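Local coordinates for protein endo-b-1,4-glucanase (Nasutitermes takasagoensis, PDB 1KS8) that probably cleaves internal beta-1,4-glucosidic linkages in cellulose and related beta-glucans, as a family 9 glycoside hydrolase from a termite, at residues R33-D43 against P130-K141; G115-H124 against S198-Y206. All coordinates share one frame; numbering follows the deposited sequence.

Contact 1 of 2, residues R33-D43 against P130-K141; sequences RKDSALNDQGD and PEDMTMARPAYK
Arg137 and Asp40 meet as two nearly coplanar plates, the guanidinium and carboxylate planes only 20° apart. The guanidinium takes the carboxylate at its edge, side-on through NE and NH2: Arg137 NE reaches Asp40 OD1 at 2.8 Å, Arg137 NH2 reaches Asp40 OD2 at 3.0 Å, and both N-H bonds are almost straight, each oxygen being approached on its syn side. One face of the same guanidinium carries Met133 CE, 3.6 Å above the plane and offset toward the rim, while Ala37 CB comes in obliquely, 4.0 Å from Arg137 NH2. Arg137 NH1 turns to the carbonyl of Phe58. Lys60 adds a second salt bridge to Asp40 OD2, so two cationic side chains hold this buried carboxylate, which probably stays ionised.

Arg33 lies obliquely against the Pro130 ring; two bends, at chi2 and chi3, fold its chain back so that NH2 comes nearest Pro130 CG, 3.7 Å away, with NH1 held by the carbonyls of Ala18 and Arg20. At the edge of its guanidinium, in plane, sits water 1, which accepts from Arg33 NE and Lys34 N and donates to Glu131 OE1. Nearby, Ser36 OG packs 3.5 Å from Pro130 CB, and water 2 joins Ala37 N to Pro130 O.

Further along, Ala139 CB abuts the carbonyl of Gln41, and Asp43 OD1 makes a weak salt bridge to Lys141 NZ at 3.3 Å. Waters 5 and 6 link the Asp43 carboxylate to Ala139 N and O. No direct backbone hydrogen bond joins the two segments; the long loop between helix 5-18 and strand 60-61 is held beside 139-142, an outermost strand of the small antiparallel sheet in this family 9 (alpha/alpha)6 catalytic domain, by side chains and bridging waters.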
# COMPACT_ATOMS: atom_id res chain seq x y z
N ARG A 33 5.21 1.58 20.25
CA ARG A 33 5.70 2.58 19.30
C ARG A 33 5.57 3.94 19.99
O ARG A 33 4.59 4.19 20.69
CB ARG A 33 4.87 2.57 18.01
CG ARG A 33 5.28 1.52 16.98
CD ARG A 33 6.72 1.71 16.52
NE ARG A 33 7.08 3.12 16.44
CZ ARG A 33 6.60 3.98 15.54
NH1 ARG A 33 5.75 3.56 14.61
NH2 ARG A 33 6.94 5.26 15.60
N LYS A 34 6.55 4.81 19.77
CA LYS A 34 6.55 6.14 20.39
C LYS A 34 6.66 7.26 19.37
O LYS A 34 6.98 7.03 18.20
CB LYS A 34 7.73 6.24 21.36
CG LYS A 34 7.82 5.11 22.38
CD LYS A 34 6.60 5.07 23.29
CE LYS A 34 6.67 3.87 24.22
NZ LYS A 34 5.47 3.77 25.10
N ASP A 35 6.41 8.49 19.82
CA ASP A 35 6.51 9.66 18.95
C ASP A 35 7.91 9.69 18.34
O ASP A 35 8.90 9.44 19.03
CB ASP A 35 6.28 10.95 19.75
CG ASP A 35 4.89 11.05 20.33
OD1 ASP A 35 4.00 10.25 19.95
OD2 ASP A 35 4.67 11.95 21.17
N SER A 36 7.99 10.02 17.06
CA SER A 36 9.29 10.07 16.39
C SER A 36 9.23 10.90 15.12
O SER A 36 8.14 11.25 14.65
CB SER A 36 9.74 8.65 16.03
OG SER A 36 8.92 8.10 15.00
N ALA A 37 10.40 11.21 14.58
CA ALA A 37 10.52 12.00 13.35
C ALA A 37 9.69 13.27 13.46
O ALA A 37 9.02 13.67 12.51
CB ALA A 37 10.06 11.16 12.16
N LEU A 38 9.77 13.91 14.62
CA LEU A 38 9.01 15.13 14.89
C LEU A 38 9.59 16.38 14.25
O LEU A 38 8.99 17.46 14.33
CB LEU A 38 8.88 15.34 16.40
CG LEU A 38 8.21 14.18 17.15
CD1 LEU A 38 8.16 14.50 18.64
CD2 LEU A 38 6.81 13.95 16.61
N ASN A 39 10.75 16.25 13.61
CA ASN A 39 11.40 17.39 12.96
C ASN A 39 11.33 17.30 11.44
O ASN A 39 11.95 18.10 10.73
CB ASN A 39 12.86 17.48 13.40
CG ASN A 39 13.01 17.95 14.83
OD1 ASN A 39 13.78 17.36 15.60
ND2 ASN A 39 12.30 19.00 15.20
N ASP A 40 10.58 16.33 10.92
CA ASP A 40 10.46 16.18 9.47
C ASP A 40 9.88 17.47 8.89
O ASP A 40 8.81 17.92 9.30
CB ASP A 40 9.55 14.99 9.14
CG ASP A 40 10.26 13.65 9.32
OD1 ASP A 40 11.38 13.64 9.86
OD2 ASP A 40 9.70 12.62 8.91
N GLN A 41 10.60 18.06 7.94
CA GLN A 41 10.15 19.32 7.37
C GLN A 41 10.66 19.58 5.96
O GLN A 41 11.66 19.00 5.53
CB GLN A 41 10.60 20.46 8.29
CG GLN A 41 12.12 20.60 8.38
CD GLN A 41 12.55 21.42 9.58
OE1 GLN A 41 12.58 20.92 10.71
NE2 GLN A 41 12.86 22.68 9.35
N GLY A 42 9.96 20.47 5.26
CA GLY A 42 10.33 20.82 3.90
C GLY A 42 11.48 21.80 3.81
O GLY A 42 12.05 22.20 4.83
N ASP A 43 11.82 22.20 2.59
CA ASP A 43 12.94 23.11 2.37
C ASP A 43 12.76 24.50 2.99
O ASP A 43 13.75 25.18 3.25
CB ASP A 43 13.22 23.21 0.87
CG ASP A 43 13.68 21.88 0.28
OD1 ASP A 43 13.82 21.78 -0.95
OD2 ASP A 43 13.91 20.93 1.06
N PRO A 130 12.88 4.50 16.10
CA PRO A 130 12.78 5.75 15.34
C PRO A 130 12.96 7.02 16.17
O PRO A 130 13.52 8.00 15.68
CB PRO A 130 11.41 5.65 14.66
CG PRO A 130 10.62 4.78 15.59
CD PRO A 130 11.62 3.73 16.03
N GLU A 131 12.49 6.99 17.41
CA GLU A 131 12.61 8.16 18.28
C GLU A 131 14.07 8.43 18.65
O GLU A 131 14.39 9.49 19.19
CB GLU A 131 11.79 7.97 19.56
CG GLU A 131 12.16 6.74 20.39
CD GLU A 131 11.30 5.53 20.07
OE1 GLU A 131 10.93 5.33 18.89
OE2 GLU A 131 11.01 4.76 21.01
N ASP A 132 14.96 7.48 18.36
CA ASP A 132 16.38 7.64 18.67
C ASP A 132 17.22 8.14 17.49
O ASP A 132 18.43 8.31 17.62
CB ASP A 132 16.97 6.32 19.17
CG ASP A 132 16.44 5.91 20.54
OD1 ASP A 132 15.85 6.76 21.24
OD2 ASP A 132 16.63 4.74 20.91
N MET A 133 16.59 8.37 16.34
CA MET A 133 17.32 8.86 15.18
C MET A 133 17.93 10.22 15.45
O MET A 133 17.31 11.08 16.07
CB MET A 133 16.40 8.98 13.96
CG MET A 133 15.89 7.66 13.41
SD MET A 133 15.05 7.87 11.82
CE MET A 133 13.46 8.51 12.35
N THR A 134 19.16 10.42 14.98
CA THR A 134 19.85 11.70 15.16
C THR A 134 20.43 12.20 13.85
O THR A 134 21.00 13.29 13.80
CB THR A 134 20.99 11.59 16.19
OG1 THR A 134 22.00 10.70 15.69
CG2 THR A 134 20.47 11.07 17.52
N MET A 135 20.28 11.42 12.78
CA MET A 135 20.82 11.81 11.49
C MET A 135 19.89 12.78 10.77
O MET A 135 18.68 12.81 11.03
CB MET A 135 21.06 10.59 10.60
CG MET A 135 19.83 10.04 9.88
SD MET A 135 18.56 9.34 10.95
CE MET A 135 19.26 7.71 11.25
N ALA A 136 20.45 13.57 9.86
CA ALA A 136 19.66 14.51 9.10
C ALA A 136 18.67 13.75 8.24
O ALA A 136 18.97 12.67 7.73
CB ALA A 136 20.57 15.37 8.21
N ARG A 137 17.47 14.31 8.10
CA ARG A 137 16.43 13.70 7.29
C ARG A 137 16.00 14.68 6.21
O ARG A 137 15.06 15.46 6.38
CB ARG A 137 15.24 13.30 8.17
CG ARG A 137 15.51 12.01 8.95
CD ARG A 137 14.47 11.74 10.03
NE ARG A 137 13.12 11.50 9.51
CZ ARG A 137 12.73 10.39 8.89
NH1 ARG A 137 13.58 9.39 8.68
NH2 ARG A 137 11.47 10.28 8.49
N PRO A 138 16.71 14.66 5.07
CA PRO A 138 16.40 15.56 3.96
C PRO A 138 15.01 15.28 3.40
O PRO A 138 14.52 14.15 3.47
CB PRO A 138 17.49 15.26 2.93
CG PRO A 138 18.62 14.71 3.76
CD PRO A 138 17.91 13.86 4.77
N ALA A 139 14.39 16.31 2.85
CA ALA A 139 13.07 16.18 2.24
C ALA A 139 13.27 16.49 0.76
O ALA A 139 13.93 17.48 0.41
CB ALA A 139 12.09 17.15 2.86
N TYR A 140 12.72 15.65 -0.10
CA TYR A 140 12.86 15.82 -1.54
C TYR A 140 11.49 16.06 -2.17
O TYR A 140 10.50 15.46 -1.76
CB TYR A 140 13.50 14.58 -2.16
CG TYR A 140 14.83 14.18 -1.55
CD1 TYR A 140 15.89 15.08 -1.50
CD2 TYR A 140 15.02 12.90 -1.04
CE1 TYR A 140 17.13 14.70 -0.96
CE2 TYR A 140 16.25 12.51 -0.50
CZ TYR A 140 17.29 13.42 -0.47
OH TYR A 140 18.51 13.03 0.06
N LYS A 141 11.45 16.93 -3.17
CA LYS A 141 10.19 17.26 -3.81
C LYS A 141 10.23 17.24 -5.33
O LYS A 141 11.30 17.21 -5.95
CB LYS A 141 9.76 18.67 -3.38
CG LYS A 141 10.68 19.77 -3.90
CD LYS A 141 10.24 21.15 -3.45
CE LYS A 141 11.02 22.25 -4.15
NZ LYS A 141 12.48 22.13 -3.92
O HOH W 1 8.93 3.63 18.43
O HOH W 2 13.04 10.73 15.51
O HOH W 3 13.32 16.94 7.78
O HOH W 4 14.46 18.58 5.60
O HOH W 5 15.47 19.07 3.13
O HOH W 6 14.63 19.30 -1.46

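Contact 2 of 2, residues G115-H124 against S198-Y206; sequences GQVGQGDADH and SITDARNFY
Asp201 and the 115-124 segment are joined by hydrogen bonds that converge on a single oxygen. Asp201 OD1 accepts from Gly120 N on its syn lone pair and from Gln116 NE2 on its anti lone pair, both at 2.9 Å. Gln116 is stretched out, its CG trans to the main-chain N (chi1 -163°), and so carries its amide across the Asp201 side chain at about a right angle; NE2 also donates to Gly118 O, in the carbonyl plane, which fixes the amide's rotation. Asp201 OD2 is served by water: water 7 leads to Gln119 NE2, water 8 to Asp121 N.

Gln119 is the N-cap of helix 120-124, its OE1 accepting from Ala122 N, and Asp201 reinforces that helix start from the other segment. Gly115 and Gln116 form a classic beta bulge opposite Tyr140 of the neighbouring strand.

Packing contacts lie at both ends. Ile199 CD1 sits 3.7 Å from Gly115 CA, while Ile199 CG2 and Ala202 CB both lie against Gln116 OE1, on the same general side of it. The His124 ring turns its edge toward the Phe205 face in an offset edge-to-face pair, planes at 89° and centroids 5.4 Å apart, and Gly120 CA packs obliquely 3.8 Å from Phe205 CZ.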
# COMPACT_ATOMS: atom_id res chain seq x y z
N GLY A 115 7.95 14.27 -2.05
CA GLY A 115 7.81 12.84 -2.23
C GLY A 115 8.68 11.96 -1.35
O GLY A 115 8.62 10.74 -1.45
N GLN A 116 9.48 12.57 -0.49
CA GLN A 116 10.33 11.77 0.38
C GLN A 116 10.88 12.56 1.55
O GLN A 116 11.20 13.74 1.43
CB GLN A 116 11.51 11.20 -0.42
CG GLN A 116 12.23 10.03 0.25
CD GLN A 116 13.30 9.42 -0.64
OE1 GLN A 116 13.05 9.12 -1.81
NE2 GLN A 116 14.49 9.22 -0.08
N VAL A 117 10.96 11.90 2.70
CA VAL A 117 11.58 12.48 3.89
C VAL A 117 12.49 11.37 4.40
O VAL A 117 12.04 10.25 4.67
CB VAL A 117 10.58 12.86 4.99
CG1 VAL A 117 11.35 13.43 6.19
CG2 VAL A 117 9.60 13.90 4.47
N GLY A 118 13.78 11.69 4.49
CA GLY A 118 14.77 10.73 4.92
C GLY A 118 15.53 10.28 3.68
O GLY A 118 14.93 10.13 2.61
N GLN A 119 16.84 10.09 3.80
CA GLN A 119 17.64 9.63 2.68
C GLN A 119 17.85 8.14 2.86
O GLN A 119 18.09 7.68 3.98
CB GLN A 119 19.01 10.32 2.64
CG GLN A 119 19.84 9.88 1.45
CD GLN A 119 21.33 9.96 1.69
OE1 GLN A 119 21.84 9.47 2.70
NE2 GLN A 119 22.05 10.55 0.74
N GLY A 120 17.78 7.38 1.77
CA GLY A 120 17.96 5.94 1.88
C GLY A 120 19.20 5.50 2.64
O GLY A 120 19.10 4.70 3.58
N ASP A 121 20.36 6.01 2.27
CA ASP A 121 21.59 5.58 2.94
C ASP A 121 21.71 5.98 4.40
O ASP A 121 22.03 5.15 5.25
CB ASP A 121 22.81 6.07 2.17
CG ASP A 121 22.98 5.38 0.84
OD1 ASP A 121 22.23 4.40 0.58
OD2 ASP A 121 23.85 5.80 0.04
N ALA A 122 21.45 7.25 4.71
CA ALA A 122 21.56 7.72 6.08
C ALA A 122 20.57 6.99 6.98
O ALA A 122 20.89 6.64 8.12
CB ALA A 122 21.31 9.22 6.15
N ASP A 123 19.37 6.76 6.46
CA ASP A 123 18.34 6.08 7.23
C ASP A 123 18.70 4.61 7.46
O ASP A 123 18.67 4.12 8.59
CB ASP A 123 17.00 6.16 6.51
CG ASP A 123 15.86 5.65 7.36
OD1 ASP A 123 15.34 6.43 8.18
OD2 ASP A 123 15.48 4.47 7.22
N HIS A 124 19.04 3.91 6.39
CA HIS A 124 19.34 2.49 6.48
C HIS A 124 20.63 2.13 7.22
O HIS A 124 20.80 0.99 7.65
CB HIS A 124 19.33 1.88 5.07
CG HIS A 124 18.00 1.99 4.40
ND1 HIS A 124 17.79 1.62 3.09
CD2 HIS A 124 16.80 2.43 4.86
CE1 HIS A 124 16.52 1.83 2.77
NE2 HIS A 124 15.90 2.32 3.82
N SER A 198 13.56 12.94 -10.82
CA SER A 198 13.59 14.20 -10.09
C SER A 198 14.11 13.94 -8.67
O SER A 198 15.09 14.56 -8.24
CB SER A 198 12.19 14.82 -10.04
OG SER A 198 11.75 15.14 -11.35
N ILE A 199 13.45 13.04 -7.95
CA ILE A 199 13.89 12.67 -6.61
C ILE A 199 14.77 11.46 -6.90
O ILE A 199 14.34 10.31 -6.81
CB ILE A 199 12.69 12.28 -5.72
CG1 ILE A 199 11.76 13.49 -5.56
CG2 ILE A 199 13.18 11.80 -4.36
CD1 ILE A 199 10.53 13.23 -4.70
N THR A 200 16.02 11.74 -7.28
CA THR A 200 16.95 10.68 -7.65
C THR A 200 17.29 9.67 -6.57
O THR A 200 17.68 8.55 -6.89
CB THR A 200 18.26 11.27 -8.22
OG1 THR A 200 18.88 12.11 -7.25
CG2 THR A 200 17.97 12.07 -9.49
N ASP A 201 17.15 10.03 -5.30
CA ASP A 201 17.46 9.07 -4.25
C ASP A 201 16.54 7.86 -4.36
O ASP A 201 16.93 6.74 -4.06
CB ASP A 201 17.31 9.70 -2.87
CG ASP A 201 17.89 8.83 -1.77
OD1 ASP A 201 17.15 8.41 -0.86
OD2 ASP A 201 19.11 8.57 -1.83
N ALA A 202 15.31 8.11 -4.82
CA ALA A 202 14.31 7.05 -4.94
C ALA A 202 14.55 6.07 -6.08
O ALA A 202 13.97 4.99 -6.11
CB ALA A 202 12.92 7.67 -5.08
N ARG A 203 15.41 6.44 -7.02
CA ARG A 203 15.69 5.60 -8.18
C ARG A 203 16.17 4.19 -7.83
O ARG A 203 15.94 3.25 -8.59
CB ARG A 203 16.70 6.30 -9.09
CG ARG A 203 16.92 5.62 -10.43
CD ARG A 203 17.23 6.67 -11.49
NE ARG A 203 18.33 7.54 -11.09
CZ ARG A 203 18.62 8.70 -11.67
NH1 ARG A 203 17.88 9.14 -12.68
NH2 ARG A 203 19.64 9.42 -11.24
N ASN A 204 16.82 4.04 -6.68
CA ASN A 204 17.33 2.74 -6.29
C ASN A 204 16.51 2.04 -5.21
O ASN A 204 16.94 1.03 -4.65
CB ASN A 204 18.78 2.87 -5.84
CG ASN A 204 19.67 3.40 -6.95
OD1 ASN A 204 19.82 2.75 -7.98
ND2 ASN A 204 20.24 4.57 -6.74
N PHE A 205 15.32 2.57 -4.93
CA PHE A 205 14.45 1.99 -3.92
C PHE A 205 13.04 1.77 -4.46
O PHE A 205 12.46 0.69 -4.29
CB PHE A 205 14.42 2.90 -2.69
CG PHE A 205 15.77 3.09 -2.05
CD1 PHE A 205 16.37 2.05 -1.34
CD2 PHE A 205 16.46 4.29 -2.20
CE1 PHE A 205 17.64 2.21 -0.79
CE2 PHE A 205 17.73 4.46 -1.66
CZ PHE A 205 18.33 3.41 -0.96
N TYR A 206 12.49 2.79 -5.11
CA TYR A 206 11.16 2.73 -5.70
C TYR A 206 11.18 3.46 -7.03
O TYR A 206 10.51 4.47 -7.23
CB TYR A 206 10.13 3.35 -4.75
CG TYR A 206 9.80 2.45 -3.58
CD1 TYR A 206 8.94 1.37 -3.74
CD2 TYR A 206 10.38 2.66 -2.33
CE1 TYR A 206 8.67 0.50 -2.68
CE2 TYR A 206 10.12 1.80 -1.27
CZ TYR A 206 9.27 0.72 -1.45
OH TYR A 206 9.00 -0.12 -0.39
O HOH W 7 20.89 10.56 -2.16
O HOH W 8 20.71 7.10 -0.36

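Contacts 1 and 2 lie about 13 Å apart between centres and meet through neighbouring strands of one antiparallel sheet. Gly118 N to Pro138 O and Gly115 N to Tyr140 O, each 2.8 Å, are probable hydrogen bonds joining 115-124 to 130-141. Packing ties the other two segments in as well: Asp40 OD2 lies 3.3 Å from Val117 CG1, and Tyr140 CB lies 3.6 Å from Ile199 CG2. Contact 1 is away from the annotated sites, whereas contact 2 reaches toward the catalytic region: the His124 side chain, hydrogen-bonded through NE2 to Asp57, is about 8 Å from that of Glu412, a predicted active-site residue, and about 3 Å from a bound sulfate, probably from the crystallisation liquor.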